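Local coordinates for Lys-gingipain W83 (Porphyromonas gingivalis, PDB 6I9A), which cleaves proteins after lysine residues as the cysteine-protease catalytic part of a secreted protein thought to act as a virulence factor, here with the inhibitor KYT-36 bound, at residues A50-T55 / K60-K65; A22-A27 / E127-I132; S218-A223 / L227-L232; Y178-E183 / V208-Y213. One frame throughout, in Å; residues are numbered along the deposited sequence. Where two conformers were deposited one is given.

How the interactions relate
Followed from the N terminus, the chain first enters interaction 2, in which residues 22-27, at the start of helix 25-37, meet helix 126-141 about a hundred residues later. Nested inside that long loop is interaction 1, a short closure where the loop after strand 40-46 folds back on helix 56-72; the two contacts do not touch. Both belong to the part built on the four-stranded parallel sheet. Interaction 4 then closes the loop from helix 163-178 to strand 210-214 of the six-stranded sheet, and interaction 3, the hairpin of 218-223 with 227-232, follows in series. These last two meet where Trp222 packs on Tyr213.

Interaction 1: residues A50-T55 / K60-K65; sequences AEVGTT and KAFIHK
Dispersion and CH-pi packing dominate where Val52 meets Phe62. The methyl CG2 of Val52 sits over the middle of one face of the Phe62 ring, 3.7 Å from its centroid and only 4° off the ring normal, so that all six ring carbons lie at similar range. Two torsions bring this about: the CB of Phe62 is directed at the loop and, with CG anti to the backbone N (chi1 175°), the ring swings against the Val52 methyl, while in Val52 it is CG1 that takes the anti place, leaving CG2 to meet the ring. The setting is a strand-to-helix connection of the parallel α/β sheet: residues 50-55 run from strand 40-46 into helix 56-72, with Thr55 as its N-cap, its OG1 accepting from Ser58 N. Phe62, less than two turns further on, is thus placed to pack back on the loop, and His45 of the preceding strand meets its ring edge-to-face. Glu51 adds a backbone oxygen and an aliphatic carbon. Glu51 O approaches Phe62 CD1 obliquely at 3.4 Å, and Glu51 CB lies 4.0 Å from the same carbon. Beyond CG the chain is extended, its carboxylate plane turned 42° from the ring.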
loop_
_atom_site.group_PDB
_atom_site.type_symbol
_atom_site.label_atom_id
_atom_site.label_comp_id
_atom_site.label_asym_id
_atom_site.label_seq_id
_atom_site.Cartn_x
_atom_site.Cartn_y
_atom_site.Cartn_z
ATOM N N ALA A 50 21.467 -4.759 19.099
ATOM C CA ALA A 50 21.209 -5.615 20.256
ATOM C C ALA A 50 19.713 -5.797 20.505
ATOM O O ALA A 50 19.246 -6.933 20.691
ATOM C CB ALA A 50 21.871 -5.022 21.522
ATOM N N GLU A 51 18.980 -4.691 20.542
ATOM C CA GLU A 51 17.585 -4.712 20.938
ATOM C C GLU A 51 16.702 -5.385 19.891
ATOM O O GLU A 51 15.623 -5.865 20.240
ATOM C CB GLU A 51 17.072 -3.304 21.223
ATOM C CG GLU A 51 17.521 -2.751 22.580
ATOM C CD GLU A 51 17.102 -1.311 22.838
ATOM O OE1 GLU A 51 17.663 -0.682 23.765
ATOM O OE2 GLU A 51 16.210 -0.810 22.116
ATOM N N VAL A 52 17.130 -5.429 18.618
ATOM C CA VAL A 52 16.344 -6.040 17.541
ATOM C C VAL A 52 16.649 -7.511 17.445
ATOM O O VAL A 52 15.734 -8.343 17.300
ATOM C CB VAL A 52 16.661 -5.339 16.196
ATOM C CG1 VAL A 52 15.875 -5.969 15.039
ATOM C CG2 VAL A 52 16.343 -3.848 16.253
ATOM N N GLY A 53 17.919 -7.850 17.476
ATOM C CA GLY A 53 18.334 -9.233 17.308
ATOM C C GLY A 53 18.143 -9.696 15.877
ATOM O O GLY A 53 17.907 -8.886 14.957
ATOM N N THR A 54 18.209 -11.013 15.685
ATOM C CA THR A 54 18.173 -11.591 14.343
ATOM C C THR A 54 17.119 -12.687 14.178
ATOM O O THR A 54 17.015 -13.269 13.100
ATOM C CB THR A 54 19.585 -12.180 14.008
ATOM O OG1 THR A 54 19.935 -13.107 15.041
ATOM C CG2 THR A 54 20.634 -11.104 13.891
ATOM N N THR A 55 16.305 -12.959 15.205
ATOM C CA THR A 55 15.342 -14.059 15.120
ATOM C C THR A 55 13.914 -13.560 15.041
ATOM O O THR A 55 13.636 -12.424 15.424
ATOM C CB THR A 55 15.464 -14.994 16.348
ATOM O OG1 THR A 55 15.127 -14.252 17.520
ATOM C CG2 THR A 55 16.853 -15.626 16.480
ATOM N N LYS A 60 10.095 -9.703 16.677
ATOM C CA LYS A 60 8.715 -9.485 17.082
ATOM C C LYS A 60 8.652 -8.778 18.461
ATOM O O LYS A 60 7.869 -7.826 18.657
ATOM C CB LYS A 60 7.969 -10.827 17.099
ATOM C CG LYS A 60 6.494 -10.715 17.495
ATOM C CD LYS A 60 5.724 -12.061 17.154
ATOM C CE LYS A 60 6.198 -13.262 17.877
ATOM N NZ LYS A 60 5.240 -14.363 17.597
ATOM N N ALA A 61 9.475 -9.245 19.442
ATOM C CA ALA A 61 9.414 -8.619 20.756
ATOM C C ALA A 61 9.819 -7.138 20.658
ATOM O O ALA A 61 9.216 -6.302 21.332
ATOM C CB ALA A 61 10.322 -9.358 21.731
ATOM N N PHE A 62 10.825 -6.827 19.832
ATOM C CA PHE A 62 11.281 -5.455 19.610
ATOM C C PHE A 62 10.146 -4.595 19.062
ATOM O O PHE A 62 9.878 -3.499 19.549
ATOM C CB PHE A 62 12.481 -5.476 18.661
ATOM C CG PHE A 62 12.932 -4.076 18.280
ATOM C CD1 PHE A 62 13.646 -3.289 19.177
ATOM C CD2 PHE A 62 12.531 -3.496 17.069
ATOM C CE1 PHE A 62 14.060 -1.996 18.820
ATOM C CE2 PHE A 62 12.895 -2.193 16.744
ATOM C CZ PHE A 62 13.661 -1.459 17.616
ATOM N N ILE A 63 9.475 -5.112 18.021
ATOM C CA ILE A 63 8.410 -4.333 17.389
ATOM C C ILE A 63 7.254 -4.098 18.344
ATOM O O ILE A 63 6.695 -2.994 18.431
ATOM C CB ILE A 63 7.948 -5.054 16.115
ATOM C CG1 ILE A 63 9.086 -5.005 15.037
ATOM C CG2 ILE A 63 6.635 -4.445 15.600
ATOM C CD1 ILE A 63 8.809 -5.987 13.880
ATOM N N HIS A 64 6.857 -5.180 19.071
ATOM C CA HIS A 64 5.729 -5.052 19.994
ATOM C C HIS A 64 6.016 -4.003 21.078
ATOM O O HIS A 64 5.148 -3.222 21.444
ATOM C CB HIS A 64 5.380 -6.400 20.604
ATOM C CG HIS A 64 4.732 -7.352 19.654
ATOM N ND1 HIS A 64 4.087 -8.474 20.129
ATOM C CD2 HIS A 64 4.580 -7.295 18.305
ATOM C CE1 HIS A 64 3.602 -9.116 19.064
ATOM N NE2 HIS A 64 3.892 -8.451 17.939
ATOM N N LYS A 65 7.274 -4.008 21.590
ATOM C CA LYS A 65 7.635 -3.046 22.627
ATOM C C LYS A 65 7.631 -1.628 22.044
ATOM O O LYS A 65 7.130 -0.706 22.683
ATOM C CB LYS A 65 8.981 -3.425 23.229
ATOM C CG LYS A 65 9.460 -2.449 24.293
ATOM C CD LYS A 65 10.800 -2.890 24.895
ATOM C CE LYS A 65 11.066 -2.278 26.265
ATOM N NZ LYS A 65 10.916 -0.804 26.292
#

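Interaction 2: residues A22-A27 / E127-I132; sequences AKFKEA and EELTNI
Ala27 and Thr130 mark the closest approach of the two backbones, their CA atoms 5.8 Å apart. Residues 25-27 open helix 25-37, with Phe24 just before it, and residues 127-132 are wholly helical, part of helix 126-141. The close approach is consistent with the small Ala27 side chain facing the partner helix. From Ala27 the CB points at the other helix and touches Thr130 OG1 at 3.6 Å, with Leu129 CD2 a little further off. A second apolar contact lies beside it. In Leu129 the first torsion (chi1 -179°) extends the branch from the helix and the second (chi2 62°) turns the methyl CD2 to Phe24, where it meets CD1 of the ring at 3.7 Å and the CB at 3.8 Å, coming in obliquely. Val83 of strand 79-83 and Ala123 touch both Phe24 and Leu129, so the pair belongs to the packing between the helices and the parallel sheet; the side chain of Asp85, a calcium ligand, is about 6 Å from that of Phe24. On the polar flank a water donates to Ala27 O at 2.8 Å and is hydrogen-bonded to Thr130 OG1 at 2.7 Å. That hydroxyl is also hydrogen-bonded to Pro126 O. The water thus supplies the polar link between helices that otherwise meet largely through carbon, giving the Ala27 carbonyl a partner without a direct bond across.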
loop_
_atom_site.group_PDB
_atom_site.type_symbol
_atom_site.label_atom_id
_atom_site.label_comp_id
_atom_site.label_asym_id
_atom_site.label_seq_id
_atom_site.Cartn_x
_atom_site.Cartn_y
_atom_site.Cartn_z
ATOM N N ALA A 22 20.412 -5.555 8.025
ATOM C CA ALA A 22 21.583 -4.685 8.096
ATOM C C ALA A 22 22.238 -4.405 6.741
ATOM O O ALA A 22 22.854 -3.340 6.573
ATOM C CB ALA A 22 22.590 -5.301 9.066
ATOM N N LYS A 23 22.133 -5.323 5.751
ATOM C CA LYS A 23 22.801 -5.104 4.466
ATOM C C LYS A 23 22.164 -3.993 3.641
ATOM O O LYS A 23 22.721 -3.542 2.641
ATOM C CB LYS A 23 22.779 -6.382 3.638
ATOM C CG LYS A 23 23.608 -7.476 4.283
ATOM C CD LYS A 23 23.603 -8.755 3.494
ATOM C CE LYS A 23 24.432 -9.755 4.272
ATOM N NZ LYS A 23 24.322 -11.115 3.705
ATOM N N PHE A 24 20.978 -3.527 4.037
ATOM C CA PHE A 24 20.187 -2.576 3.227
ATOM C C PHE A 24 20.378 -1.126 3.615
ATOM O O PHE A 24 19.736 -0.268 3.014
ATOM C CB PHE A 24 18.681 -2.936 3.338
ATOM C CG PHE A 24 18.388 -4.292 2.725
ATOM C CD1 PHE A 24 18.541 -4.499 1.354
ATOM C CD2 PHE A 24 17.973 -5.358 3.514
ATOM C CE1 PHE A 24 18.280 -5.732 0.775
ATOM C CE2 PHE A 24 17.743 -6.617 2.937
ATOM C CZ PHE A 24 17.868 -6.793 1.561
ATOM N N LYS A 25 21.252 -0.807 4.598
ATOM C CA LYS A 25 21.337 0.559 5.086
ATOM C C LYS A 25 21.613 1.592 3.965
ATOM O O LYS A 25 20.909 2.594 3.879
ATOM C CB LYS A 25 22.415 0.606 6.177
ATOM C CG LYS A 25 22.482 1.917 6.939
ATOM C CD LYS A 25 23.362 1.785 8.189
ATOM C CE LYS A 25 23.428 3.081 8.964
ATOM N NZ LYS A 25 22.090 3.527 9.464
ATOM N N GLU A 26 22.596 1.359 3.110
ATOM C CA GLU A 26 22.902 2.368 2.104
ATOM C C GLU A 26 21.800 2.491 1.060
ATOM O O GLU A 26 21.397 3.604 0.719
ATOM C CB GLU A 26 24.224 1.979 1.452
ATOM C CG GLU A 26 24.669 2.891 0.323
ATOM C CD GLU A 26 25.984 2.472 -0.316
ATOM O OE1 GLU A 26 26.404 1.302 -0.157
ATOM O OE2 GLU A 26 26.596 3.329 -0.987
ATOM N N ALA A 27 21.291 1.342 0.575
ATOM C CA ALA A 27 20.242 1.372 -0.441
ATOM C C ALA A 27 18.946 2.005 0.083
ATOM O O ALA A 27 18.197 2.609 -0.687
ATOM C CB ALA A 27 19.968 -0.045 -0.963
ATOM N N GLU A 127 20.680 -3.919 -4.686
ATOM C CA GLU A 127 20.263 -3.476 -6.015
ATOM C C GLU A 127 18.742 -3.703 -6.216
ATOM O O GLU A 127 18.057 -2.830 -6.770
ATOM C CB GLU A 127 21.093 -4.221 -7.086
ATOM C CG GLU A 127 22.567 -3.799 -7.057
ATOM C CD GLU A 127 23.474 -4.290 -5.929
ATOM O OE1 GLU A 127 23.200 -5.338 -5.288
ATOM O OE2 GLU A 127 24.496 -3.601 -5.698
ATOM N N GLU A 128 18.222 -4.856 -5.759
ATOM C CA GLU A 128 16.779 -5.084 -5.884
ATOM C C GLU A 128 15.997 -4.119 -5.013
ATOM O O GLU A 128 14.930 -3.670 -5.408
ATOM C CB GLU A 128 16.388 -6.512 -5.512
ATOM C CG GLU A 128 16.784 -7.487 -6.605
ATOM C CD GLU A 128 16.468 -8.905 -6.268
ATOM O OE1 GLU A 128 16.141 -9.192 -5.096
ATOM O OE2 GLU A 128 16.544 -9.737 -7.198
ATOM N N LEU A 129 16.505 -3.797 -3.820
ATOM C CA LEU A 129 15.813 -2.799 -2.996
ATOM C C LEU A 129 15.796 -1.440 -3.697
ATOM O O LEU A 129 14.758 -0.777 -3.737
ATOM C CB LEU A 129 16.441 -2.690 -1.593
ATOM C CG LEU A 129 15.739 -1.692 -0.695
ATOM C CD1 LEU A 129 14.279 -2.051 -0.423
ATOM C CD2 LEU A 129 16.483 -1.548 0.613
ATOM N N THR A 130 16.940 -1.046 -4.303
ATOM C CA THR A 130 16.961 0.188 -5.066
ATOM C C THR A 130 15.946 0.154 -6.195
ATOM O O THR A 130 15.310 1.178 -6.485
ATOM C CB THR A 130 18.371 0.407 -5.583
ATOM O OG1 THR A 130 19.200 0.634 -4.432
ATOM C CG2 THR A 130 18.465 1.596 -6.561
ATOM N N ASN A 131 15.769 -1.014 -6.843
ATOM C CA ASN A 131 14.786 -1.096 -7.926
ATOM C C ASN A 131 13.406 -0.717 -7.421
ATOM O O ASN A 131 12.637 -0.017 -8.078
ATOM C CB ASN A 131 14.730 -2.499 -8.470
ATOM C CG ASN A 131 15.947 -2.897 -9.232
ATOM O OD1 ASN A 131 16.784 -2.047 -9.602
ATOM N ND2 ASN A 131 16.109 -4.188 -9.503
ATOM N N ILE A 132 13.034 -1.258 -6.244
ATOM C CA ILE A 132 11.703 -0.954 -5.690
ATOM C C ILE A 132 11.612 0.520 -5.377
ATOM O O ILE A 132 10.630 1.191 -5.711
ATOM C CB ILE A 132 11.445 -1.766 -4.404
ATOM C CG1 ILE A 132 11.571 -3.281 -4.655
ATOM C CG2 ILE A 132 10.052 -1.397 -3.820
ATOM C CD1 ILE A 132 11.496 -4.123 -3.374
HETATM O O HOH W 1 18.682 3.083 -3.366
#

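Interaction 3: residues S218-A223 / L227-L232; sequences SETAWA and LTTSQL
A β-hairpin beside the inhibitor-binding pocket joins Trp222 to Leu227. Ser218 and Ala223 touch the inhibitor, strand 217-218 completes a three-stranded sheet, and Ala223 is backbone-bonded to His216, the probable active-site proton donor. Trp222 and Leu227 are an antiparallel hydrogen-bonded pair. The bond from Leu227 N to Trp222 O is short and fairly straight (2.9 Å, 163°) and lies in the carbonyl plane; its counterpart, Trp222 N to Leu227 O, is longer at 3.1 Å and more bent. Ala221 and Thr228 make the adjoining non-hydrogen-bonded pair, where Ala221 CA comes within 3.2 Å of Leu227 O as a CA-H...O contact. Past it, Thr229 N gives a hydrogen bond of 3.0 Å to Thr220 O, and Thr229 CG2 touches the same oxygen at 3.4 Å. Here the strand passes into helix 229-232 through a capping box: Thr228 OG1, placed between backbone N and carbonyl carbon (chi1 68°), accepts from Gln231 N, and Gln231 OE1 accepts from Thr228 N. The Trp222 and Leu227 side chains run alongside each other, Leu227 CD2 3.9 Å from Trp222 CE3. The indole also stacks with Tyr213 and Phe261 and is hydrogen-bonded through NE1 to Tyr276 OH, so that the hairpin packs, through its tryptophan, on both strand 210-214 and helix 261-267, with Thr229 and Leu232 on Val264 of that helix.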
loop_
_atom_site.group_PDB
_atom_site.type_symbol
_atom_site.label_atom_id
_atom_site.label_comp_id
_atom_site.label_asym_id
_atom_site.label_seq_id
_atom_site.Cartn_x
_atom_site.Cartn_y
_atom_site.Cartn_z
ATOM N N SER A 218 -0.605 -19.325 -8.735
ATOM C CA SER A 218 0.457 -20.188 -8.256
ATOM C C SER A 218 1.491 -19.307 -7.560
ATOM O O SER A 218 1.368 -18.076 -7.539
ATOM C CB SER A 218 1.111 -20.999 -9.367
ATOM O OG SER A 218 1.978 -20.141 -10.098
ATOM N N GLU A 219 2.553 -19.913 -7.016
ATOM C CA GLU A 219 3.563 -19.101 -6.313
ATOM C C GLU A 219 4.244 -18.139 -7.236
ATOM O O GLU A 219 4.723 -17.106 -6.775
ATOM C CB GLU A 219 4.667 -20.007 -5.728
ATOM C CG GLU A 219 4.154 -21.092 -4.755
ATOM C CD GLU A 219 3.796 -22.450 -5.378
ATOM O OE1 GLU A 219 3.573 -22.515 -6.612
ATOM O OE2 GLU A 219 3.728 -23.446 -4.620
ATOM N N THR A 220 4.287 -18.467 -8.539
ATOM C CA THR A 220 5.061 -17.678 -9.502
ATOM C C THR A 220 4.240 -17.204 -10.681
ATOM O O THR A 220 4.816 -16.797 -11.703
ATOM C CB THR A 220 6.287 -18.498 -9.986
ATOM O OG1 THR A 220 5.816 -19.714 -10.578
ATOM C CG2 THR A 220 7.264 -18.781 -8.872
ATOM N N ALA A 221 2.897 -17.199 -10.570
ATOM C CA ALA A 221 2.095 -16.785 -11.706
ATOM C C ALA A 221 0.691 -16.426 -11.317
ATOM O O ALA A 221 0.083 -17.019 -10.416
ATOM C CB ALA A 221 2.013 -17.908 -12.777
ATOM N N TRP A 222 0.103 -15.531 -12.115
ATOM C CA TRP A 222 -1.343 -15.467 -12.317
ATOM C C TRP A 222 -1.582 -16.588 -13.335
ATOM O O TRP A 222 -0.977 -16.581 -14.412
ATOM C CB TRP A 222 -1.800 -14.097 -12.823
ATOM C CG TRP A 222 -1.657 -13.020 -11.800
ATOM C CD1 TRP A 222 -1.477 -13.164 -10.451
ATOM C CD2 TRP A 222 -1.850 -11.626 -12.032
ATOM N NE1 TRP A 222 -1.514 -11.935 -9.841
ATOM C CE2 TRP A 222 -1.739 -10.970 -10.792
ATOM C CE3 TRP A 222 -2.076 -10.853 -13.190
ATOM C CZ2 TRP A 222 -1.948 -9.584 -10.643
ATOM C CZ3 TRP A 222 -2.215 -9.471 -13.049
ATOM C CH2 TRP A 222 -2.142 -8.850 -11.788
ATOM N N ALA A 223 -2.388 -17.598 -13.010
ATOM C CA ALA A 223 -2.323 -18.843 -13.769
ATOM C C ALA A 223 -3.090 -18.871 -15.084
ATOM O O ALA A 223 -2.653 -19.592 -16.005
ATOM C CB ALA A 223 -2.768 -20.007 -12.899
ATOM N N LEU A 227 0.425 -15.302 -16.566
ATOM C CA LEU A 227 1.478 -14.285 -16.460
ATOM C C LEU A 227 2.474 -14.820 -15.477
ATOM O O LEU A 227 2.180 -14.904 -14.280
ATOM C CB LEU A 227 0.916 -12.950 -15.999
ATOM C CG LEU A 227 1.918 -11.795 -15.880
ATOM C CD1 LEU A 227 2.525 -11.411 -17.237
ATOM C CD2 LEU A 227 1.261 -10.586 -15.212
ATOM N N THR A 228 3.626 -15.224 -15.961
ATOM C CA THR A 228 4.628 -15.838 -15.090
ATOM C C THR A 228 5.679 -14.838 -14.598
ATOM O O THR A 228 5.864 -13.772 -15.199
ATOM C CB THR A 228 5.375 -16.968 -15.818
ATOM O OG1 THR A 228 6.150 -16.340 -16.849
ATOM C CG2 THR A 228 4.423 -18.014 -16.411
ATOM N N THR A 229 6.487 -15.262 -13.609
ATOM C CA THR A 229 7.630 -14.434 -13.151
ATOM C C THR A 229 8.615 -14.188 -14.312
ATOM O O THR A 229 9.185 -13.079 -14.424
ATOM C CB THR A 229 8.307 -15.073 -11.923
ATOM O OG1 THR A 229 8.610 -16.453 -12.173
ATOM C CG2 THR A 229 7.477 -14.925 -10.658
ATOM N N SER A 230 8.825 -15.178 -15.191
ATOM C CA SER A 230 9.722 -14.958 -16.325
ATOM C C SER A 230 9.173 -13.843 -17.235
ATOM O O SER A 230 9.925 -12.984 -17.721
ATOM C CB SER A 230 9.942 -16.258 -17.096
ATOM O OG SER A 230 10.725 -17.128 -16.297
ATOM N N GLN A 231 7.860 -13.798 -17.439
ATOM C CA GLN A 231 7.232 -12.753 -18.240
ATOM C C GLN A 231 7.282 -11.387 -17.533
ATOM O O GLN A 231 7.469 -10.351 -18.189
ATOM C CB GLN A 231 5.787 -13.151 -18.550
ATOM C CG GLN A 231 5.756 -14.255 -19.620
ATOM C CD GLN A 231 4.400 -14.863 -19.803
ATOM O OE1 GLN A 231 3.615 -14.994 -18.888
ATOM N NE2 GLN A 231 4.122 -15.334 -21.011
ATOM N N LEU A 232 7.204 -11.385 -16.193
ATOM C CA LEU A 232 7.343 -10.106 -15.471
ATOM C C LEU A 232 8.707 -9.486 -15.757
ATOM O O LEU A 232 8.809 -8.257 -15.865
ATOM C CB LEU A 232 7.217 -10.314 -13.970
ATOM C CG LEU A 232 5.853 -10.799 -13.487
ATOM C CD1 LEU A 232 5.888 -10.976 -11.959
ATOM C CD2 LEU A 232 4.712 -9.812 -13.885
#

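Interaction 4: residues Y178-E183 / V208-Y213; sequences YYYNQE and VSFANY
Tyr180 and Phe210 reach each other across a wide backbone gap, their CA atoms 10.0 Å apart, and the whole contact is made by these two aromatic side chains. Its tight part is at the end of the tyrosine. The phenolic OH lies over one face of the Phe210 ring, displaced toward the rim, and comes to 3.3 Å from CE2; the carbon that bears it, Tyr180 CZ, is 3.6 Å from the same atom. The ring planes are nearly parallel, only 10° apart, yet they are slid so far that they barely overlap, with centroids 5.2 Å from one another. The hydroxyl end of the tyrosine therefore rests on the CE2 side of the Phe210 ring. In Phe210 the CB is directed toward the loop, and a chi1 of 178° continues the side chain away from its own backbone N, bringing the ring under the phenol.

The pairing loosens away from that end: the CB sides of the two rings have little to do with each other, and the loop beyond Tyr180 runs off, Gln182 and Glu183 being exposed to solvent. Tyr180 itself is the centre of an inverse gamma turn soon after helix 163-178. Its CB is directed at strand 210-214. Val153 of strand 152-157 touches both rings, while Leu243 and Ile245 of strand 242-247 pack on Phe210. On the tyrosine's side the contact belongs to the β-α-β crossover from strand 152-157 through helix 163-178 to strand 188-192, in the caspase-like α/β catalytic domain of a clan CD peptidase.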
loop_
_atom_site.group_PDB
_atom_site.type_symbol
_atom_site.label_atom_id
_atom_site.label_comp_id
_atom_site.label_asym_id
_atom_site.label_seq_id
_atom_site.Cartn_x
_atom_site.Cartn_y
_atom_site.Cartn_z
ATOM N N TYR A 178 -18.998 1.208 -10.619
ATOM C CA TYR A 178 -18.967 2.294 -9.672
ATOM C C TYR A 178 -17.727 3.160 -9.727
ATOM O O TYR A 178 -17.850 4.329 -9.311
ATOM C CB TYR A 178 -19.140 1.701 -8.255
ATOM C CG TYR A 178 -20.549 1.172 -8.085
ATOM C CD1 TYR A 178 -21.643 2.041 -8.075
ATOM C CD2 TYR A 178 -20.812 -0.208 -8.038
ATOM C CE1 TYR A 178 -22.941 1.562 -8.018
ATOM C CE2 TYR A 178 -22.112 -0.688 -7.912
ATOM C CZ TYR A 178 -23.171 0.205 -7.914
ATOM O OH TYR A 178 -24.443 -0.289 -7.728
ATOM N N TYR A 179 -16.565 2.630 -10.147
ATOM C CA TYR A 179 -15.327 3.397 -9.943
ATOM C C TYR A 179 -14.406 3.445 -11.163
ATOM O O TYR A 179 -13.951 4.528 -11.510
ATOM C CB TYR A 179 -14.560 2.782 -8.756
ATOM C CG TYR A 179 -15.435 2.702 -7.520
ATOM C CD1 TYR A 179 -15.962 3.854 -6.935
ATOM C CD2 TYR A 179 -15.766 1.470 -6.945
ATOM C CE1 TYR A 179 -16.774 3.791 -5.807
ATOM C CE2 TYR A 179 -16.570 1.398 -5.808
ATOM C CZ TYR A 179 -17.089 2.567 -5.267
ATOM O OH TYR A 179 -17.922 2.530 -4.165
ATOM N N TYR A 180 -14.067 2.288 -11.741
ATOM C CA TYR A 180 -13.109 2.243 -12.858
ATOM C C TYR A 180 -13.841 2.518 -14.152
ATOM O O TYR A 180 -14.243 1.613 -14.890
ATOM C CB TYR A 180 -12.386 0.882 -12.863
ATOM C CG TYR A 180 -11.564 0.687 -11.606
ATOM C CD1 TYR A 180 -10.403 1.426 -11.392
ATOM C CD2 TYR A 180 -11.922 -0.265 -10.654
ATOM C CE1 TYR A 180 -9.653 1.280 -10.219
ATOM C CE2 TYR A 180 -11.173 -0.428 -9.484
ATOM C CZ TYR A 180 -10.050 0.347 -9.268
ATOM O OH TYR A 180 -9.317 0.242 -8.099
ATOM N N ASN A 181 -14.073 3.819 -14.356
ATOM C CA ASN A 181 -14.887 4.260 -15.481
ATOM C C ASN A 181 -14.566 5.707 -15.865
ATOM O O ASN A 181 -13.833 6.402 -15.152
ATOM C CB ASN A 181 -16.394 4.053 -15.160
ATOM C CG ASN A 181 -16.848 4.824 -13.960
ATOM O OD1 ASN A 181 -16.520 5.996 -13.746
ATOM N ND2 ASN A 181 -17.623 4.161 -13.107
ATOM N N GLN A 182 -15.130 6.139 -16.990
ATOM C CA GLN A 182 -14.813 7.467 -17.514
ATOM C C GLN A 182 -15.296 8.573 -16.584
ATOM O O GLN A 182 -14.640 9.629 -16.493
ATOM C CB GLN A 182 -15.393 7.658 -18.919
ATOM C CG GLN A 182 -15.015 9.026 -19.558
ATOM C CD GLN A 182 -13.499 9.285 -19.674
ATOM O OE1 GLN A 182 -12.855 8.891 -20.670
ATOM N NE2 GLN A 182 -12.889 9.994 -18.689
ATOM N N GLU A 183 -16.374 8.331 -15.838
ATOM C CA GLU A 183 -16.930 9.344 -14.926
ATOM C C GLU A 183 -15.979 9.618 -13.772
ATOM O O GLU A 183 -16.052 10.693 -13.155
ATOM C CB GLU A 183 -18.317 8.884 -14.403
ATOM C CG GLU A 183 -19.363 8.812 -15.524
ATOM C CD GLU A 183 -19.355 7.625 -16.505
ATOM O OE1 GLU A 183 -18.526 6.682 -16.399
ATOM O OE2 GLU A 183 -20.245 7.628 -17.383
ATOM N N VAL A 208 -0.551 1.070 -17.306
ATOM C CA VAL A 208 -1.729 1.114 -16.450
ATOM C C VAL A 208 -1.260 1.521 -15.053
ATOM O O VAL A 208 -0.121 1.237 -14.662
ATOM C CB VAL A 208 -2.493 -0.232 -16.372
ATOM C CG1 VAL A 208 -3.161 -0.566 -17.707
ATOM C CG2 VAL A 208 -1.588 -1.369 -15.894
ATOM N N SER A 209 -2.166 2.159 -14.309
ATOM C CA SER A 209 -1.882 2.554 -12.913
ATOM C C SER A 209 -2.141 1.386 -11.953
ATOM O O SER A 209 -1.648 1.389 -10.807
ATOM C CB SER A 209 -2.773 3.741 -12.491
ATOM O OG SER A 209 -4.148 3.401 -12.649
ATOM N N PHE A 210 -2.993 0.448 -12.367
ATOM C CA PHE A 210 -3.576 -0.540 -11.470
ATOM C C PHE A 210 -3.917 -1.751 -12.300
ATOM O O PHE A 210 -4.474 -1.614 -13.401
ATOM C CB PHE A 210 -4.860 0.063 -10.877
ATOM C CG PHE A 210 -5.617 -0.868 -9.947
ATOM C CD1 PHE A 210 -5.081 -1.229 -8.709
ATOM C CD2 PHE A 210 -6.868 -1.380 -10.302
ATOM C CE1 PHE A 210 -5.806 -2.051 -7.842
ATOM C CE2 PHE A 210 -7.586 -2.206 -9.420
ATOM C CZ PHE A 210 -7.049 -2.518 -8.207
ATOM N N ALA A 211 -3.622 -2.930 -11.770
ATOM C CA ALA A 211 -3.961 -4.206 -12.404
ATOM C C ALA A 211 -4.520 -5.107 -11.337
ATOM O O ALA A 211 -3.868 -5.298 -10.291
ATOM C CB ALA A 211 -2.734 -4.821 -13.036
ATOM N N ASN A 212 -5.726 -5.678 -11.583
ATOM C CA ASN A 212 -6.332 -6.599 -10.599
ATOM C C ASN A 212 -6.800 -7.839 -11.345
ATOM O O ASN A 212 -7.550 -7.748 -12.328
ATOM C CB ASN A 212 -7.506 -5.907 -9.927
ATOM C CG ASN A 212 -8.230 -6.633 -8.810
ATOM O OD1 ASN A 212 -9.344 -6.232 -8.481
ATOM N ND2 ASN A 212 -7.621 -7.644 -8.188
ATOM N N TYR A 213 -6.309 -8.991 -10.886
ATOM C CA TYR A 213 -6.630 -10.308 -11.410
ATOM C C TYR A 213 -7.350 -11.074 -10.305
ATOM O O TYR A 213 -6.856 -11.160 -9.174
ATOM C CB TYR A 213 -5.308 -11.009 -11.796
ATOM C CG TYR A 213 -5.439 -12.477 -12.125
ATOM C CD1 TYR A 213 -5.335 -13.440 -11.124
ATOM C CD2 TYR A 213 -5.570 -12.911 -13.437
ATOM C CE1 TYR A 213 -5.358 -14.798 -11.415
ATOM C CE2 TYR A 213 -5.600 -14.276 -13.745
ATOM C CZ TYR A 213 -5.488 -15.213 -12.727
ATOM O OH TYR A 213 -5.541 -16.565 -13.044
#